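Local structure of redox-sensing transcriptional repressor Rex (Thermoanaerobacter ethanolicus, 3WG9) at residues Pro16-Tyr21 with Met42-Ser47; Lys31-Arg36 with Tyr66-Leu71; Lys113-Ile118 with Val130-Val135; Gly150-Pro155 with Ile174-Pro179; Asn158-Ala163 with Asp181-Asp186. The protein probably represses transcription in response to the cellular NADH/NAD(+) balance, binding DNA and nucleotide as a homodimer with winged-helix and Rossmann-fold domains. All blocks are in the same frame, centred on the assembly; numbering follows the deposited sequence.

Interaction 1 of 5, residues Pro16-Tyr21 with Met42-Ser47; sequences PRYHRY and MGVTAS
Arg17 and Met42 meet where helix 9-27 of the winged-helix DNA-binding domain passes the turn between helices 35-42 and 46-54, within the predicted helix-turn-helix motif. Helix 35-42 ends at Met42, and Gly43 leaves helical geometry with positive phi (71°), so the chain turns there. The Met42 carbonyl oxygen lies at the edge of the Arg17 guanidinium, in its plane; NH2 of Arg17 donates to Met42 O at 2.8 Å with an N-H...O angle of 155°, while the bond from NH1 to the same oxygen is weak. A bend at chi3 (55°) turns the guanidinium edge to Met42 O, and the two side chains run past each other in opposite directions.

Apolar contacts gather on one face of the guanidinium and beside Tyr18. The Met42 chain is bent at chi2 and chi3, which brings its methyl CE over the centre of one guanidinium face, 3.2 Å from Arg17 CZ. Met42 CE is also 3.5 Å from Tyr18 CD1. The sulfur instead sits at the ring edge, a Met-aromatic contact with Met42 SD 5.2 Å from the Tyr18 ring centroid. Tyr21 adds a looser touch, CB to Met42 SD.

Val44 closes the far end with its two branches divided between partners: CG2 lies at the guanidinium edge, 3.8 Å from Arg17 NH1. Tyr18 OH, hydrogen-bonded to Asp52 of helix 46-54, rests 3.6 Å from Val44 CG1.

Interaction 2 of 5, residues Lys31-Arg36 with Tyr66-Leu71; sequences KRISSR and YNVEEL
Bent at chi3 (86°), Arg32 lays one face of its guanidinium over the backbone of the partner strand, the carbonyl carbon of Tyr66 standing 3.8 Å from its plane and over its centre. At its edge, in plane, is a water that takes a weak bond from Arg32 NH1 and another from Asn67 ND2, bridging two roughly perpendicular side chains. The Tyr66 ring has Ile33 O near its plane at one edge, while Ser35 OG approaches CE2 obliquely at 3.8 Å.

Between these groups the backbones pair antiparallel: Ile33 and Tyr66 exchange two bonds, Ile33 N to Tyr66 O at 2.9 Å and Tyr66 N to Ile33 O at 2.8 Å. Val68 N then donates almost straight (170°) to Lys31 O. On the buried side, Ile33 CG2 packs 4.1 Å from Val68 CG2.

Asn67 N-caps helix 68-78, its OD1 accepting from Glu70 N at 2.9 Å. This antiparallel pair, one strand before the helix-turn-helix helices and one after, is the small sheet of a winged-helix domain.

Interaction 3 of 5, residues Lys113-Ile118 with Val130-Val135; sequences KGIFDI and VEVMDV
Ile115 and Val132 pair in parallel where strand 132-134, one of the two outer strands of the Rossmann-fold sheet within this chain, lies beside strand 110-117. The axes of the two strand segments diverge by 51°. Pairing is firmest in the middle and toward the C-terminal end. Met133 N donates to Ile115 O at 2.7 Å, and Asp117 N to Met133 O. Val135 N reaches Asp117 O with an N-H...O angle of 172°.

The buried side chains pack closely on both faces. On one, Ile115 CG1 meets Val130 CG1 at 3.8 Å, while its CG2, anti to the backbone N, reaches Val132 CG2. On the other, Phe116 and Met133 lie side by side, with Met133 SD obliquely placed 5.0 Å from the Phe116 ring centroid; Phe141 meets the same ring edge-to-face.

The exposed ends are looser: the bond from Ile115 N to Glu131 O is weak, the CB of Lys113 points away from strand 132-134, and Ile118 CB barely reaches Val135 CG1.

Asp117, which binds NAD(+) and NADH in structures of this protein, has its carboxylate held by the backbone N of Ala92 and Asn119, while its CB is 4.1 Å from Val132 CG1.

Interaction 4 of 5, residues Gly150-Pro155 with Ile174-Pro179; sequences GILCIP and IWNFLP
This is a buried parallel strand pairing in the Rossmann-fold sheet, joining strands 149-152 and 173-176 with the loops that follow them. The strand directions differ by just 14°. Trp175 N to Gly150 O and Leu152 N to Trp175 O are both 2.8 Å, and Phe177 N to Leu152 O continues the ladder past the strand end.

On one face, Ile151 CD1 lies at the indole edge, 4.0 Å from Trp175 CE3, and Ile151 CG2 at the Phe177 ring edge, 3.7 Å from CE2. That ring puts CE2 over the rim of one indole face, while Cys153 SG approaches the Phe177 ring obliquely. On the other face, Leu152 CG, anti to the carbonyl carbon (chi1 -61°), packs 3.8 Å from Ile174 CG2.

Asn176 OD1 accepts from Leu178 N in an Asx turn. Trp175 NE1 is hydrogen-bonded to Ser198 OG of the second subunit. Loops carrying Ile154 and Phe177, both NADH-binding in structures of this protein, are typical of the C-terminal sheet edge where Rossmann folds hold dinucleotides.

Interaction 5 of 5, residues Asn158-Ala163 with Asp181-Asp186; sequences NAQYTA and DLKVPD
The first turn of helix 159-168 runs beside the extended, irregular loop 181-186, Gln160 and Leu182 coming within 6.1 Å between CA atoms. This joins the crossover helix of a Rossmann beta-alpha-beta unit to the loop leading to strand 189-192.

Gln160 carries the polar part. Its side chain leaves with CG anti to the backbone N (chi1 -178°) and then bends at chi2, which lays the terminal amide against the backbone of Lys183. Both ends of that amide are used: Gln160 OE1 accepts from Lys183 N at 2.9 Å, in the carbonyl plane and on a lone pair, with an N-H...O angle of 169°. Gln160 NE2 returns a bond to Lys183 O at 2.8 Å, also on a lone pair. This two-point pairing fixes the rotation of the amide; NE2 is also hydrogen-bonded to Asp164 OD1.

The CB of buried Leu182 points toward the helix. Asp181 at the loop's start binds zinc in structures of this protein. At the helix start, OG1 of the NADH-binding Thr162 donates to Asn158 O at 2.7 Å, on the opposite face of that carbonyl plane from Thr162 N. Across the contact, Leu182 splits its branches, CD1 3.9 Å from Ala163 CB and CD2 4.3 Å from Ala159 CB.

In the fold
From the N terminus, interaction 1 closes the loop from helix 9-27 to the turn after helix 35-42, and interaction 2 crosses it by joining strand 32-33 to strand 66-67. They touch where Tyr21 packs on Ile33, tying helix, turn and small sheet into the DNA-binding domain. Interaction 3 follows in series, closing a short loop at one border of the Rossmann sheet, its centre about 37 Å from that of interaction 1. Interactions 4 and 5 cross in turn: strand 149-152, helix 159-168, strand 173-176 and loop 181-186 alternate, meeting through Leu152 with Leu182 and Leu178 with Ala159. Interactions 1 and 4 also both touch the second subunit.

Interaction 1 of 5, residues Pro16-Tyr21 with Met42-Ser47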
# COMPACT_ATOMS: atom_id res chain seq x y z
N PRO B 16 6.79 9.62 4.21
CA PRO B 16 7.51 8.41 3.81
C PRO B 16 7.95 8.40 2.35
O PRO B 16 8.96 7.76 2.06
CB PRO B 16 6.54 7.25 4.14
CG PRO B 16 5.54 7.93 5.15
CD PRO B 16 5.42 9.33 4.64
N ARG B 17 7.18 9.01 1.46
CA ARG B 17 7.61 9.14 0.06
C ARG B 17 8.90 9.96 -0.02
O ARG B 17 9.87 9.55 -0.68
CB ARG B 17 6.52 9.79 -0.79
CG ARG B 17 5.15 9.06 -0.77
CD ARG B 17 4.16 9.79 -1.70
NE ARG B 17 4.73 9.89 -3.05
CZ ARG B 17 4.68 10.98 -3.81
NH1 ARG B 17 4.10 12.09 -3.38
NH2 ARG B 17 5.19 10.96 -5.03
N TYR B 18 9.02 11.06 0.75
CA TYR B 18 10.32 11.77 0.69
C TYR B 18 11.44 10.89 1.21
O TYR B 18 12.53 10.82 0.61
CB TYR B 18 10.27 13.04 1.53
CG TYR B 18 9.15 14.00 1.18
CD1 TYR B 18 8.69 14.17 -0.13
CD2 TYR B 18 8.60 14.79 2.17
CE1 TYR B 18 7.69 15.08 -0.43
CE2 TYR B 18 7.63 15.74 1.87
CZ TYR B 18 7.16 15.87 0.58
OH TYR B 18 6.14 16.79 0.36
N HIS B 19 11.19 10.18 2.32
CA HIS B 19 12.23 9.36 2.98
C HIS B 19 12.72 8.26 2.01
O HIS B 19 13.91 7.99 1.85
CB HIS B 19 11.56 8.70 4.21
CG HIS B 19 12.48 7.90 5.07
ND1 HIS B 19 12.60 6.52 4.95
CD2 HIS B 19 13.33 8.27 6.05
CE1 HIS B 19 13.48 6.08 5.84
NE2 HIS B 19 13.93 7.13 6.52
N ARG B 20 11.79 7.60 1.35
CA ARG B 20 12.13 6.50 0.44
C ARG B 20 12.95 6.97 -0.79
O ARG B 20 13.86 6.31 -1.26
CB ARG B 20 10.79 5.88 -0.06
CG ARG B 20 10.92 4.58 -0.92
CD ARG B 20 9.58 3.78 -1.00
NE ARG B 20 8.40 4.60 -1.18
CZ ARG B 20 7.99 5.13 -2.34
NH1 ARG B 20 8.73 4.94 -3.42
NH2 ARG B 20 6.88 5.87 -2.45
N TYR B 21 12.59 8.12 -1.34
CA TYR B 21 13.33 8.68 -2.46
C TYR B 21 14.76 9.13 -2.07
O TYR B 21 15.70 8.79 -2.79
CB TYR B 21 12.57 9.80 -3.17
CG TYR B 21 13.33 10.38 -4.34
CD1 TYR B 21 13.79 9.55 -5.36
CD2 TYR B 21 13.60 11.74 -4.42
CE1 TYR B 21 14.51 10.04 -6.43
CE2 TYR B 21 14.33 12.25 -5.52
CZ TYR B 21 14.77 11.39 -6.52
OH TYR B 21 15.48 11.84 -7.62
N MET B 42 8.73 14.03 -6.87
CA MET B 42 7.62 13.74 -5.98
C MET B 42 6.25 14.10 -6.51
O MET B 42 5.25 13.64 -5.96
CB MET B 42 7.86 14.48 -4.65
CG MET B 42 9.15 14.02 -4.02
SD MET B 42 9.08 12.27 -3.46
CE MET B 42 7.45 12.29 -2.78
N GLY B 43 6.18 14.96 -7.52
CA GLY B 43 4.89 15.41 -7.98
C GLY B 43 4.26 16.33 -6.94
O GLY B 43 3.04 16.41 -6.84
N VAL B 44 5.09 17.00 -6.15
CA VAL B 44 4.63 17.91 -5.08
C VAL B 44 5.38 19.27 -5.35
O VAL B 44 6.57 19.25 -5.59
CB VAL B 44 5.02 17.33 -3.67
CG1 VAL B 44 4.60 18.25 -2.58
CG2 VAL B 44 4.36 15.92 -3.42
N THR B 45 4.72 20.42 -5.30
CA THR B 45 5.45 21.68 -5.55
C THR B 45 6.63 21.87 -4.59
O THR B 45 6.57 21.43 -3.42
CB THR B 45 4.54 22.87 -5.44
OG1 THR B 45 4.07 22.99 -4.09
CG2 THR B 45 3.37 22.77 -6.47
N ALA B 46 7.68 22.54 -5.05
CA ALA B 46 8.76 22.86 -4.11
C ALA B 46 8.26 23.60 -2.87
O ALA B 46 8.77 23.38 -1.74
CB ALA B 46 9.90 23.62 -4.82
N SER B 47 7.26 24.47 -3.03
CA SER B 47 6.80 25.26 -1.85
C SER B 47 6.07 24.35 -0.85
O SER B 47 6.23 24.51 0.36
CB SER B 47 5.97 26.45 -2.28
OG SER B 47 4.80 26.06 -2.98

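Interaction 2 of 5, residues Lys31-Arg36 with Tyr66-Leu71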
# COMPACT_ATOMS: atom_id res chain seq x y z
N LYS B 31 25.07 13.49 -3.26
CA LYS B 31 25.32 14.36 -2.12
C LYS B 31 24.20 15.38 -1.87
O LYS B 31 23.87 15.67 -0.71
CB LYS B 31 26.68 15.10 -2.26
CG LYS B 31 27.83 14.43 -1.48
CD LYS B 31 27.66 12.92 -1.37
CE LYS B 31 28.62 12.27 -0.34
NZ LYS B 31 30.03 12.08 -0.79
N ARG B 32 23.66 15.95 -2.94
CA ARG B 32 22.74 17.07 -2.80
C ARG B 32 21.58 16.88 -3.76
O ARG B 32 21.74 16.24 -4.79
CB ARG B 32 23.44 18.39 -3.13
CG ARG B 32 24.25 19.00 -2.00
CD ARG B 32 24.49 20.50 -2.24
NE ARG B 32 23.40 21.37 -1.74
CZ ARG B 32 23.16 21.58 -0.45
NH1 ARG B 32 23.90 20.99 0.49
NH2 ARG B 32 22.17 22.39 -0.09
N ILE B 33 20.43 17.45 -3.44
CA ILE B 33 19.34 17.45 -4.40
C ILE B 33 18.66 18.80 -4.36
O ILE B 33 18.40 19.33 -3.29
CB ILE B 33 18.30 16.29 -4.13
CG1 ILE B 33 17.18 16.35 -5.18
CG2 ILE B 33 17.76 16.38 -2.73
CD1 ILE B 33 16.39 15.06 -5.30
N SER B 34 18.41 19.35 -5.54
CA SER B 34 17.82 20.68 -5.64
C SER B 34 16.31 20.61 -5.38
O SER B 34 15.69 19.53 -5.49
CB SER B 34 18.11 21.25 -7.03
OG SER B 34 17.24 20.69 -8.01
N SER B 35 15.73 21.75 -5.03
CA SER B 35 14.28 21.83 -4.77
C SER B 35 13.46 21.45 -5.99
O SER B 35 12.42 20.77 -5.89
CB SER B 35 13.90 23.28 -4.38
OG SER B 35 13.45 23.30 -3.05
N ARG B 36 13.89 21.91 -7.16
CA ARG B 36 13.10 21.59 -8.33
C ARG B 36 13.22 20.08 -8.67
O ARG B 36 12.22 19.47 -9.04
CB ARG B 36 13.44 22.49 -9.53
CG ARG B 36 14.78 22.25 -10.13
CD ARG B 36 14.90 22.90 -11.50
NE ARG B 36 13.69 22.70 -12.30
CZ ARG B 36 13.63 22.87 -13.62
NH1 ARG B 36 14.70 23.24 -14.31
NH2 ARG B 36 12.48 22.66 -14.25
N TYR B 66 18.96 20.66 -0.92
CA TYR B 66 19.10 19.92 0.31
C TYR B 66 20.33 19.03 0.27
O TYR B 66 20.62 18.40 -0.75
CB TYR B 66 17.86 19.02 0.49
CG TYR B 66 16.55 19.79 0.57
CD1 TYR B 66 16.14 20.38 1.76
CD2 TYR B 66 15.75 19.97 -0.57
CE1 TYR B 66 14.96 21.07 1.82
CE2 TYR B 66 14.53 20.64 -0.49
CZ TYR B 66 14.18 21.21 0.71
OH TYR B 66 13.04 21.97 0.79
N ASN B 67 20.97 18.88 1.41
CA ASN B 67 21.90 17.79 1.61
C ASN B 67 21.09 16.49 1.82
O ASN B 67 20.20 16.42 2.67
CB ASN B 67 22.79 18.07 2.85
CG ASN B 67 23.79 16.97 3.09
OD1 ASN B 67 23.50 16.00 3.78
ND2 ASN B 67 25.00 17.11 2.52
N VAL B 68 21.38 15.50 0.99
CA VAL B 68 20.65 14.25 0.98
C VAL B 68 20.73 13.55 2.32
O VAL B 68 19.71 13.17 2.88
CB VAL B 68 21.18 13.33 -0.13
CG1 VAL B 68 20.67 11.90 0.04
CG2 VAL B 68 20.82 13.89 -1.49
N GLU B 69 21.95 13.37 2.84
CA GLU B 69 22.11 12.56 4.04
C GLU B 69 21.42 13.23 5.22
O GLU B 69 20.86 12.55 6.08
CB GLU B 69 23.60 12.32 4.36
CG GLU B 69 23.84 11.39 5.56
CD GLU B 69 25.34 11.19 5.82
OE1 GLU B 69 26.06 10.88 4.83
OE2 GLU B 69 25.82 11.41 6.96
N GLU B 70 21.49 14.56 5.29
CA GLU B 70 20.92 15.26 6.45
C GLU B 70 19.39 15.29 6.37
O GLU B 70 18.71 15.22 7.39
CB GLU B 70 21.45 16.70 6.54
CG GLU B 70 22.94 16.73 6.82
CD GLU B 70 23.47 18.12 7.20
OE1 GLU B 70 23.00 19.12 6.61
OE2 GLU B 70 24.37 18.19 8.09
N LEU B 71 18.87 15.47 5.16
CA LEU B 71 17.42 15.49 4.99
C LEU B 71 16.92 14.08 5.30
O LEU B 71 15.94 13.90 6.07
CB LEU B 71 17.00 16.00 3.61
CG LEU B 71 15.51 15.95 3.22
CD1 LEU B 71 14.63 16.52 4.33
CD2 LEU B 71 15.24 16.56 1.88
O HOH W 1 24.50 13.83 1.19
O HOH W 2 26.07 19.93 1.35

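Interaction 3 of 5, residues Lys113-Ile118 with Val130-Val135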
# COMPACT_ATOMS: atom_id res chain seq x y z
N LYS B 113 7.11 -9.89 17.93
CA LYS B 113 7.17 -10.67 19.19
C LYS B 113 6.37 -11.95 19.19
O LYS B 113 6.57 -12.78 20.06
CB LYS B 113 6.71 -9.81 20.37
CG LYS B 113 7.51 -8.60 20.56
CD LYS B 113 8.97 -8.95 20.78
CE LYS B 113 9.78 -7.70 20.63
NZ LYS B 113 11.14 -7.80 21.23
N GLY B 114 5.43 -12.11 18.26
CA GLY B 114 4.57 -13.28 18.28
C GLY B 114 3.65 -13.25 17.09
O GLY B 114 3.38 -12.16 16.52
N ILE B 115 3.19 -14.44 16.71
CA ILE B 115 2.22 -14.65 15.67
C ILE B 115 1.09 -15.47 16.25
O ILE B 115 1.31 -16.39 17.04
CB ILE B 115 2.86 -15.39 14.44
CG1 ILE B 115 3.98 -14.60 13.79
CG2 ILE B 115 1.82 -15.87 13.41
CD1 ILE B 115 4.68 -15.48 12.72
N PHE B 116 -0.13 -15.12 15.91
CA PHE B 116 -1.32 -15.70 16.51
C PHE B 116 -2.24 -16.27 15.44
O PHE B 116 -2.39 -15.71 14.33
CB PHE B 116 -2.02 -14.65 17.38
CG PHE B 116 -1.16 -14.22 18.54
CD1 PHE B 116 -1.30 -14.85 19.79
CD2 PHE B 116 -0.14 -13.29 18.36
CE1 PHE B 116 -0.46 -14.54 20.86
CE2 PHE B 116 0.69 -12.96 19.39
CZ PHE B 116 0.53 -13.58 20.67
N ASP B 117 -2.86 -17.40 15.79
CA ASP B 117 -3.76 -18.05 14.86
C ASP B 117 -4.82 -18.88 15.59
O ASP B 117 -4.70 -19.16 16.81
CB ASP B 117 -2.97 -18.89 13.85
CG ASP B 117 -3.78 -19.24 12.61
OD1 ASP B 117 -3.76 -18.45 11.63
OD2 ASP B 117 -4.46 -20.31 12.68
N ILE B 118 -5.91 -19.16 14.89
CA ILE B 118 -7.04 -19.84 15.49
C ILE B 118 -6.92 -21.37 15.38
O ILE B 118 -7.65 -22.12 16.03
CB ILE B 118 -8.35 -19.29 14.85
CG1 ILE B 118 -9.62 -19.65 15.61
CG2 ILE B 118 -8.50 -19.69 13.37
CD1 ILE B 118 -10.81 -19.86 14.64
N VAL B 130 9.82 -17.37 15.30
CA VAL B 130 8.78 -16.69 16.07
C VAL B 130 7.69 -17.73 16.24
O VAL B 130 7.23 -18.35 15.26
CB VAL B 130 8.26 -15.43 15.31
CG1 VAL B 130 7.03 -14.87 15.97
CG2 VAL B 130 9.33 -14.37 15.26
N GLU B 131 7.30 -17.97 17.47
CA GLU B 131 6.30 -18.99 17.73
C GLU B 131 4.90 -18.56 17.31
O GLU B 131 4.50 -17.38 17.44
CB GLU B 131 6.27 -19.35 19.20
CG GLU B 131 5.95 -20.82 19.43
CD GLU B 131 5.43 -21.08 20.85
OE1 GLU B 131 4.56 -21.97 20.98
OE2 GLU B 131 5.83 -20.36 21.81
N VAL B 132 4.19 -19.48 16.70
CA VAL B 132 2.79 -19.27 16.47
C VAL B 132 2.08 -19.64 17.73
O VAL B 132 2.30 -20.77 18.25
CB VAL B 132 2.28 -20.12 15.25
CG1 VAL B 132 0.72 -20.02 15.13
CG2 VAL B 132 2.97 -19.64 13.97
N MET B 133 1.18 -18.79 18.22
CA MET B 133 0.47 -19.11 19.48
C MET B 133 -1.03 -19.00 19.26
O MET B 133 -1.45 -18.35 18.31
CB MET B 133 0.90 -18.13 20.57
CG MET B 133 2.33 -18.30 21.02
SD MET B 133 2.89 -16.87 21.98
CE MET B 133 4.57 -17.34 22.34
N ASP B 134 -1.84 -19.64 20.12
CA ASP B 134 -3.31 -19.53 20.09
C ASP B 134 -3.71 -18.07 20.33
O ASP B 134 -3.31 -17.46 21.31
CB ASP B 134 -3.92 -20.41 21.20
CG ASP B 134 -5.45 -20.44 21.22
OD1 ASP B 134 -6.17 -19.77 20.43
OD2 ASP B 134 -5.97 -21.20 22.07
N VAL B 135 -4.47 -17.53 19.38
CA VAL B 135 -5.07 -16.22 19.42
C VAL B 135 -5.88 -16.05 20.73
O VAL B 135 -6.07 -14.95 21.19
CB VAL B 135 -5.91 -15.96 18.15
CG1 VAL B 135 -7.29 -16.61 18.25
CG2 VAL B 135 -6.09 -14.40 17.90

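Interaction 4 of 5, residues Gly150-Pro155 with Ile174-Pro179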
# COMPACT_ATOMS: atom_id res chain seq x y z
N GLY B 150 -0.64 -4.13 16.46
CA GLY B 150 -1.21 -5.46 16.08
C GLY B 150 -1.42 -5.40 14.55
O GLY B 150 -2.03 -4.47 14.00
N ILE B 151 -0.86 -6.35 13.83
CA ILE B 151 -1.03 -6.38 12.37
C ILE B 151 -2.04 -7.45 12.03
O ILE B 151 -1.87 -8.61 12.49
CB ILE B 151 0.30 -6.74 11.74
CG1 ILE B 151 1.36 -5.74 12.22
CG2 ILE B 151 0.17 -6.87 10.15
CD1 ILE B 151 2.82 -6.06 11.80
N LEU B 152 -3.11 -7.10 11.29
CA LEU B 152 -4.21 -8.01 11.08
C LEU B 152 -4.10 -8.64 9.70
O LEU B 152 -4.13 -7.91 8.69
CB LEU B 152 -5.60 -7.34 11.21
CG LEU B 152 -6.05 -6.68 12.52
CD1 LEU B 152 -7.47 -6.10 12.29
CD2 LEU B 152 -6.06 -7.67 13.69
N CYS B 153 -3.88 -9.96 9.68
CA CYS B 153 -3.73 -10.71 8.40
C CYS B 153 -4.69 -11.91 8.41
O CYS B 153 -4.34 -13.03 8.05
CB CYS B 153 -2.29 -11.21 8.35
SG CYS B 153 -1.07 -9.86 8.19
N ILE B 154 -5.85 -11.72 9.01
CA ILE B 154 -6.81 -12.82 9.11
C ILE B 154 -7.97 -12.63 8.16
O ILE B 154 -8.10 -11.56 7.56
CB ILE B 154 -7.39 -12.87 10.52
CG1 ILE B 154 -7.55 -11.47 11.11
CG2 ILE B 154 -6.51 -13.75 11.41
CD1 ILE B 154 -8.49 -11.54 12.26
N PRO B 155 -8.85 -13.64 8.02
CA PRO B 155 -10.00 -13.40 7.14
C PRO B 155 -10.96 -12.37 7.74
O PRO B 155 -10.88 -12.09 8.93
CB PRO B 155 -10.69 -14.78 7.07
CG PRO B 155 -9.79 -15.74 7.74
CD PRO B 155 -8.91 -14.97 8.66
N ILE B 174 -3.18 -0.50 15.04
CA ILE B 174 -3.50 -1.65 14.25
C ILE B 174 -3.16 -1.36 12.82
O ILE B 174 -3.56 -0.30 12.25
CB ILE B 174 -5.02 -1.99 14.37
CG1 ILE B 174 -5.26 -2.56 15.80
CG2 ILE B 174 -5.42 -3.04 13.30
CD1 ILE B 174 -6.74 -2.82 16.12
N TRP B 175 -2.40 -2.28 12.23
CA TRP B 175 -2.09 -2.19 10.78
C TRP B 175 -2.94 -3.26 10.10
O TRP B 175 -2.75 -4.47 10.29
CB TRP B 175 -0.58 -2.40 10.58
CG TRP B 175 -0.06 -1.98 9.23
CD1 TRP B 175 -0.55 -0.96 8.44
CD2 TRP B 175 1.07 -2.50 8.55
NE1 TRP B 175 0.23 -0.81 7.31
CE2 TRP B 175 1.22 -1.76 7.33
CE3 TRP B 175 2.00 -3.50 8.84
CZ2 TRP B 175 2.19 -2.06 6.39
CZ3 TRP B 175 3.00 -3.79 7.90
CH2 TRP B 175 3.12 -3.02 6.72
N ASN B 176 -3.95 -2.82 9.35
CA ASN B 176 -5.03 -3.73 8.95
C ASN B 176 -4.89 -4.09 7.45
O ASN B 176 -5.06 -3.22 6.63
CB ASN B 176 -6.38 -3.02 9.14
CG ASN B 176 -7.56 -3.84 8.59
OD1 ASN B 176 -7.54 -5.08 8.58
ND2 ASN B 176 -8.56 -3.13 8.05
N PHE B 177 -4.58 -5.34 7.12
CA PHE B 177 -4.50 -5.78 5.70
C PHE B 177 -5.81 -6.26 5.07
O PHE B 177 -5.83 -6.63 3.89
CB PHE B 177 -3.48 -6.89 5.54
CG PHE B 177 -2.08 -6.37 5.54
CD1 PHE B 177 -1.47 -6.05 4.33
CD2 PHE B 177 -1.48 -6.04 6.74
CE1 PHE B 177 -0.18 -5.52 4.30
CE2 PHE B 177 -0.18 -5.52 6.73
CZ PHE B 177 0.44 -5.24 5.51
N LEU B 178 -6.87 -6.33 5.87
CA LEU B 178 -8.12 -6.82 5.34
C LEU B 178 -8.84 -5.73 4.61
O LEU B 178 -8.89 -4.60 5.11
CB LEU B 178 -9.05 -7.35 6.42
CG LEU B 178 -8.67 -7.91 7.79
CD1 LEU B 178 -9.78 -8.92 8.12
CD2 LEU B 178 -7.28 -8.51 7.97
N PRO B 179 -9.48 -6.09 3.49
CA PRO B 179 -10.09 -5.13 2.60
C PRO B 179 -11.38 -4.60 3.18
O PRO B 179 -12.32 -4.37 2.43
CB PRO B 179 -10.39 -5.97 1.35
CG PRO B 179 -10.70 -7.33 1.88
CD PRO B 179 -9.75 -7.48 3.07

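Interaction 5 of 5, residues Asn158-Ala163 with Asp181-Asp186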
# COMPACT_ATOMS: atom_id res chain seq x y z
N ASN B 158 -13.90 -13.19 11.71
CA ASN B 158 -13.89 -12.52 13.01
C ASN B 158 -12.84 -11.38 13.13
O ASN B 158 -12.23 -11.21 14.18
CB ASN B 158 -13.84 -13.50 14.21
CG ASN B 158 -14.59 -14.82 13.96
OD1 ASN B 158 -14.25 -15.86 14.56
ND2 ASN B 158 -15.59 -14.81 13.09
N ALA B 159 -12.70 -10.56 12.08
CA ALA B 159 -11.83 -9.38 12.15
C ALA B 159 -12.19 -8.22 13.09
O ALA B 159 -11.31 -7.72 13.79
CB ALA B 159 -11.48 -8.84 10.76
N GLN B 160 -13.42 -7.72 13.07
CA GLN B 160 -13.77 -6.68 14.00
C GLN B 160 -13.67 -7.21 15.44
O GLN B 160 -13.21 -6.52 16.35
CB GLN B 160 -15.19 -6.17 13.74
CG GLN B 160 -15.67 -5.04 14.64
CD GLN B 160 -14.86 -3.77 14.47
OE1 GLN B 160 -14.73 -3.25 13.36
NE2 GLN B 160 -14.24 -3.30 15.56
N TYR B 161 -14.05 -8.47 15.64
CA TYR B 161 -13.97 -9.03 16.98
C TYR B 161 -12.49 -9.09 17.40
O TYR B 161 -12.13 -8.74 18.52
CB TYR B 161 -14.62 -10.42 17.02
CG TYR B 161 -14.35 -11.14 18.32
CD1 TYR B 161 -14.80 -10.61 19.54
CD2 TYR B 161 -13.59 -12.30 18.34
CE1 TYR B 161 -14.54 -11.28 20.75
CE2 TYR B 161 -13.32 -12.97 19.51
CZ TYR B 161 -13.80 -12.46 20.70
OH TYR B 161 -13.49 -13.12 21.85
N THR B 162 -11.62 -9.48 16.47
CA THR B 162 -10.20 -9.54 16.77
C THR B 162 -9.67 -8.15 17.08
O THR B 162 -8.96 -7.98 18.03
CB THR B 162 -9.41 -10.23 15.63
OG1 THR B 162 -9.90 -11.56 15.53
CG2 THR B 162 -7.89 -10.32 15.96
N ALA B 163 -10.07 -7.14 16.30
CA ALA B 163 -9.64 -5.74 16.54
C ALA B 163 -10.14 -5.31 17.93
O ALA B 163 -9.41 -4.68 18.71
CB ALA B 163 -10.20 -4.84 15.44
N ASP B 181 -12.87 -1.66 6.39
CA ASP B 181 -12.52 -0.60 7.33
C ASP B 181 -13.08 -0.81 8.76
O ASP B 181 -14.29 -0.63 9.03
CB ASP B 181 -12.84 0.78 6.74
CG ASP B 181 -11.85 1.18 5.62
OD1 ASP B 181 -11.09 0.32 5.10
OD2 ASP B 181 -11.81 2.37 5.26
N LEU B 182 -12.17 -1.18 9.67
CA LEU B 182 -12.49 -1.53 11.07
C LEU B 182 -12.89 -0.35 11.95
O LEU B 182 -12.54 0.77 11.64
CB LEU B 182 -11.30 -2.25 11.70
CG LEU B 182 -10.91 -3.53 10.97
CD1 LEU B 182 -9.68 -4.08 11.64
CD2 LEU B 182 -12.02 -4.57 10.94
N LYS B 183 -13.59 -0.60 13.05
CA LYS B 183 -13.96 0.43 14.01
C LYS B 183 -13.03 0.30 15.24
O LYS B 183 -12.98 -0.78 15.83
CB LYS B 183 -15.39 0.20 14.50
CG LYS B 183 -16.47 0.34 13.43
CD LYS B 183 -16.14 1.40 12.40
CE LYS B 183 -17.02 1.21 11.15
NZ LYS B 183 -18.45 1.09 11.56
N VAL B 184 -12.35 1.39 15.61
CA VAL B 184 -11.53 1.44 16.84
C VAL B 184 -11.80 2.80 17.48
O VAL B 184 -12.22 3.75 16.80
CB VAL B 184 -9.98 1.33 16.55
CG1 VAL B 184 -9.63 -0.05 15.85
CG2 VAL B 184 -9.55 2.43 15.68
N PRO B 185 -11.48 2.93 18.78
CA PRO B 185 -11.64 4.19 19.47
C PRO B 185 -10.70 5.20 18.85
O PRO B 185 -9.65 4.84 18.28
CB PRO B 185 -11.21 3.86 20.92
CG PRO B 185 -11.47 2.40 21.07
CD PRO B 185 -11.30 1.77 19.69
N ASP B 186 -11.03 6.47 19.01
CA ASP B 186 -10.33 7.55 18.35
C ASP B 186 -8.88 7.64 18.79
O ASP B 186 -8.04 8.22 18.08
CB ASP B 186 -11.00 8.89 18.66
CG ASP B 186 -12.25 9.13 17.83
OD1 ASP B 186 -12.57 8.33 16.93
OD2 ASP B 186 -12.93 10.14 18.08